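Local atomic coordinates of amine Dehydrogenase (Pseudomonas putida, PDB entry 1JMX), a protein that forms the propeller-shaped subunit of a quinohemoprotein amine dehydrogenase, which probably oxidises primary amines and passes the electrons on through heme c. Residues M14-N18 / P45-M50; R262-D266 / K304-K308. All blocks are in the same frame, centred on the assembly; numbering follows the deposited sequence.

Overall arrangement
Both interactions join neighbouring blades of a seven-bladed beta-propeller, at different depths. The centre of interaction 1 lies about 9 Å from the centre of the chain, wholly buried between two sheets, whereas that of interaction 2 is about 18 Å from it, where the partly buried contact joins two turns at the ends of strands. The two centres are about 21 Å apart, and about 8 Å separates their nearest atoms, so they do not touch. They are nevertheless linked by the blade of strand 12-18: E12 accepts a hydrogen bond from the backbone N of K304, and D31 pairs with K308. Residues L116 to Y120, which line the heme c pocket, belong to neither contact.

Interaction 1: M14-N18 / P45-M50; sequences MIVTN and PGTAMM
Two adjacent blades of the beta-propeller meet face to face here, with strand 14-18 lying over strand 47-50. Their axes run nearly antiparallel (160° between N-to-C directions) and approach to 7.2 Å, too far for a shared sheet; side chains fill the interface. Its polar end is a hydrogen bond from T17 OG1 to G46 O, 2.6 Å long. The hydroxyl approaches from above the carbonyl plane, 37° out of it. With chi1 at 60°, OG1 sits between the backbone N and carbonyl carbon of T17, and CG2 stays 3.2 Å from the same G46 O. A valine here would probably leave this buried carbonyl without its hydroxyl donor and deprive T342 OG1 of a hydrogen-bond partner. Further along, I15 makes contact through CD1, which rests 3.7 Å from A48 CB and equally near M50 SD, brought there by the bend at chi2 of M50, their side chains crossing at a slant. G46 has positive phi and with T47 faces L60 in a G1 beta bulge at the start of the second blade. Strand 345-348, the chain's last, flanks strand 14-18 and closes the propeller ring, sending F347 onto I15 and M50, while strand 56-61 adds A57 to both.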
# COMPACT_ATOMS: atom_id res chain seq x y z
N MET B 14 -30.63 17.68 -9.39
CA MET B 14 -29.65 16.67 -9.03
C MET B 14 -28.75 17.19 -7.93
O MET B 14 -28.27 18.32 -8.00
CB MET B 14 -28.78 16.32 -10.24
CG MET B 14 -27.60 15.39 -9.91
SD MET B 14 -26.48 15.17 -11.31
CE MET B 14 -27.21 13.77 -12.05
N ILE B 15 -28.56 16.39 -6.89
CA ILE B 15 -27.68 16.80 -5.82
C ILE B 15 -26.39 16.00 -5.87
O ILE B 15 -26.38 14.82 -6.23
CB ILE B 15 -28.30 16.65 -4.43
CG1 ILE B 15 -28.70 15.20 -4.16
CG2 ILE B 15 -29.46 17.60 -4.28
CD1 ILE B 15 -29.03 14.93 -2.69
N VAL B 16 -25.29 16.69 -5.57
CA VAL B 16 -23.97 16.09 -5.55
C VAL B 16 -23.18 16.79 -4.46
O VAL B 16 -23.31 17.99 -4.26
CB VAL B 16 -23.19 16.24 -6.90
CG1 VAL B 16 -23.82 15.40 -7.99
CG2 VAL B 16 -23.13 17.70 -7.33
N THR B 17 -22.39 16.03 -3.71
CA THR B 17 -21.57 16.64 -2.69
C THR B 17 -20.14 16.77 -3.23
O THR B 17 -19.66 15.93 -3.97
CB THR B 17 -21.69 15.92 -1.32
OG1 THR B 17 -21.26 14.56 -1.45
CG2 THR B 17 -23.14 15.95 -0.83
N ASN B 18 -19.52 17.87 -2.85
CA ASN B 18 -18.21 18.29 -3.31
C ASN B 18 -17.29 18.33 -2.10
O ASN B 18 -17.75 18.66 -1.00
CB ASN B 18 -18.42 19.69 -3.88
CG ASN B 18 -17.21 20.25 -4.48
OD1 ASN B 18 -16.88 19.97 -5.63
ND2 ASN B 18 -16.53 21.11 -3.73
N PRO B 45 -18.39 10.54 4.06
CA PRO B 45 -18.20 10.39 2.61
C PRO B 45 -18.98 11.40 1.78
O PRO B 45 -18.72 11.60 0.60
CB PRO B 45 -18.71 8.98 2.36
CG PRO B 45 -19.84 8.86 3.33
CD PRO B 45 -19.26 9.47 4.58
N GLY B 46 -19.95 12.06 2.42
CA GLY B 46 -20.77 13.03 1.73
C GLY B 46 -21.88 12.36 0.96
O GLY B 46 -22.53 12.99 0.13
N THR B 47 -22.13 11.09 1.23
CA THR B 47 -23.17 10.33 0.54
C THR B 47 -24.55 10.85 0.90
O THR B 47 -24.93 10.86 2.08
CB THR B 47 -23.07 8.84 0.89
OG1 THR B 47 -21.78 8.35 0.51
CG2 THR B 47 -24.15 8.04 0.17
N ALA B 48 -25.32 11.26 -0.11
CA ALA B 48 -26.66 11.80 0.11
C ALA B 48 -27.79 11.05 -0.56
O ALA B 48 -27.60 10.36 -1.57
CB ALA B 48 -26.71 13.27 -0.29
N MET B 49 -28.98 11.18 0.03
CA MET B 49 -30.22 10.60 -0.48
C MET B 49 -31.35 11.56 -0.16
O MET B 49 -31.41 12.12 0.93
CB MET B 49 -30.51 9.24 0.16
CG MET B 49 -29.67 8.10 -0.36
SD MET B 49 -30.36 6.50 0.07
CE MET B 49 -29.56 6.17 1.59
N MET B 50 -32.23 11.76 -1.13
CA MET B 50 -33.39 12.64 -0.98
C MET B 50 -34.51 11.99 -0.19
O MET B 50 -34.81 10.81 -0.37
CB MET B 50 -33.91 13.05 -2.35
CG MET B 50 -33.01 14.01 -3.09
SD MET B 50 -32.67 15.45 -2.07
CE MET B 50 -34.28 16.25 -2.08

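Interaction 2: R262-D266 / K304-K308; sequences RSPKD and KKGDK
K265 reaches along the backbone of 305-306 from its first side-chain carbon onward. K265 CB lies 3.4 Å from K305 O, and CG, placed opposite the backbone N by a chi1 of -173°, stays near that oxygen. The chain then runs fully extended, which carries K265 CD to 3.5 Å from G306 O. CE only approaches D307 OD1, but K265 NZ completes a long salt bridge to D307 OD1 at 3.6 Å, the two side chains crossing at about a right angle. D307 is shared: its other oxygen, OD2, pairs with K305 NZ at 3.5 Å, so one carboxylate lies between two ammonium groups, and D324 is a further, weak partner of K265. The segments occupy equivalent places in adjacent propeller blades, each being the turn from the innermost strand to the next. Next to K265 in the chain, P264 CG packs 3.7 Å from G306 CA, where a beta carbon would be jammed against the proline; the positive phi of G306, 86°, itself calls for glycine. S263 OG accepts from K265 N at 3.2 Å, forming an ST turn, and D266 N adds a weak bond to the same hydroxyl. A water 2.7 Å from S263 OG donates to G306 O, bridging the two turns.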
# COMPACT_ATOMS: atom_id res chain seq x y z
N ARG B 262 -29.47 0.72 -15.23
CA ARG B 262 -30.28 0.39 -16.37
C ARG B 262 -31.00 1.65 -16.77
O ARG B 262 -31.41 2.45 -15.92
CB ARG B 262 -31.28 -0.71 -16.04
CG ARG B 262 -30.65 -2.05 -16.06
CD ARG B 262 -31.67 -3.06 -16.41
NE ARG B 262 -32.44 -3.47 -15.25
CZ ARG B 262 -33.46 -4.32 -15.31
NH1 ARG B 262 -33.84 -4.82 -16.48
NH2 ARG B 262 -34.02 -4.75 -14.18
N SER B 263 -31.08 1.86 -18.08
CA SER B 263 -31.73 3.03 -18.63
C SER B 263 -33.22 2.93 -18.38
O SER B 263 -33.81 1.86 -18.54
CB SER B 263 -31.48 3.09 -20.14
OG SER B 263 -32.16 4.19 -20.72
N PRO B 264 -33.82 4.02 -17.86
CA PRO B 264 -35.26 4.04 -17.59
C PRO B 264 -36.03 4.11 -18.93
O PRO B 264 -37.23 3.80 -19.00
CB PRO B 264 -35.42 5.31 -16.75
CG PRO B 264 -34.31 6.19 -17.23
CD PRO B 264 -33.16 5.23 -17.33
N LYS B 265 -35.30 4.48 -19.98
CA LYS B 265 -35.78 4.62 -21.35
C LYS B 265 -35.84 3.23 -21.99
O LYS B 265 -36.84 2.85 -22.60
CB LYS B 265 -34.79 5.53 -22.09
CG LYS B 265 -35.16 5.96 -23.50
CD LYS B 265 -34.16 7.03 -23.92
CE LYS B 265 -34.46 7.62 -25.29
NZ LYS B 265 -33.49 8.74 -25.57
N ASP B 266 -34.75 2.48 -21.87
CA ASP B 266 -34.68 1.11 -22.37
C ASP B 266 -33.96 0.31 -21.29
O ASP B 266 -32.74 0.43 -21.11
CB ASP B 266 -33.95 1.01 -23.71
CG ASP B 266 -33.91 -0.41 -24.27
OD1 ASP B 266 -33.23 -0.63 -25.28
OD2 ASP B 266 -34.55 -1.33 -23.71
N LYS B 304 -34.70 11.51 -15.30
CA LYS B 304 -35.98 10.81 -15.31
C LYS B 304 -36.34 10.07 -16.59
O LYS B 304 -36.72 8.90 -16.54
CB LYS B 304 -37.11 11.76 -14.92
CG LYS B 304 -37.87 11.34 -13.67
CD LYS B 304 -36.96 11.29 -12.43
CE LYS B 304 -37.74 10.89 -11.18
NZ LYS B 304 -36.86 10.84 -9.99
N LYS B 305 -36.20 10.74 -17.73
CA LYS B 305 -36.52 10.13 -19.01
C LYS B 305 -35.42 9.24 -19.58
O LYS B 305 -35.69 8.35 -20.38
CB LYS B 305 -36.92 11.19 -20.04
CG LYS B 305 -38.31 11.79 -19.82
CD LYS B 305 -38.61 12.88 -20.85
CE LYS B 305 -38.52 12.35 -22.29
NZ LYS B 305 -38.63 13.44 -23.32
N GLY B 306 -34.19 9.44 -19.12
CA GLY B 306 -33.08 8.65 -19.63
C GLY B 306 -32.50 9.26 -20.89
O GLY B 306 -31.94 8.53 -21.72
N ASP B 307 -32.68 10.57 -21.07
CA ASP B 307 -32.16 11.32 -22.21
C ASP B 307 -30.72 11.78 -21.94
O ASP B 307 -30.01 12.20 -22.86
CB ASP B 307 -32.99 12.59 -22.46
CG ASP B 307 -34.45 12.32 -22.70
OD1 ASP B 307 -34.80 11.30 -23.35
OD2 ASP B 307 -35.26 13.16 -22.25
N LYS B 308 -30.35 11.83 -20.66
CA LYS B 308 -29.00 12.22 -20.27
C LYS B 308 -28.42 11.21 -19.32
O LYS B 308 -29.15 10.55 -18.58
CB LYS B 308 -29.00 13.57 -19.56
CG LYS B 308 -29.35 14.74 -20.41
CD LYS B 308 -29.31 15.96 -19.55
CE LYS B 308 -29.83 17.15 -20.29
NZ LYS B 308 -30.05 18.24 -19.33
O HOH W 1 -31.27 6.06 -22.41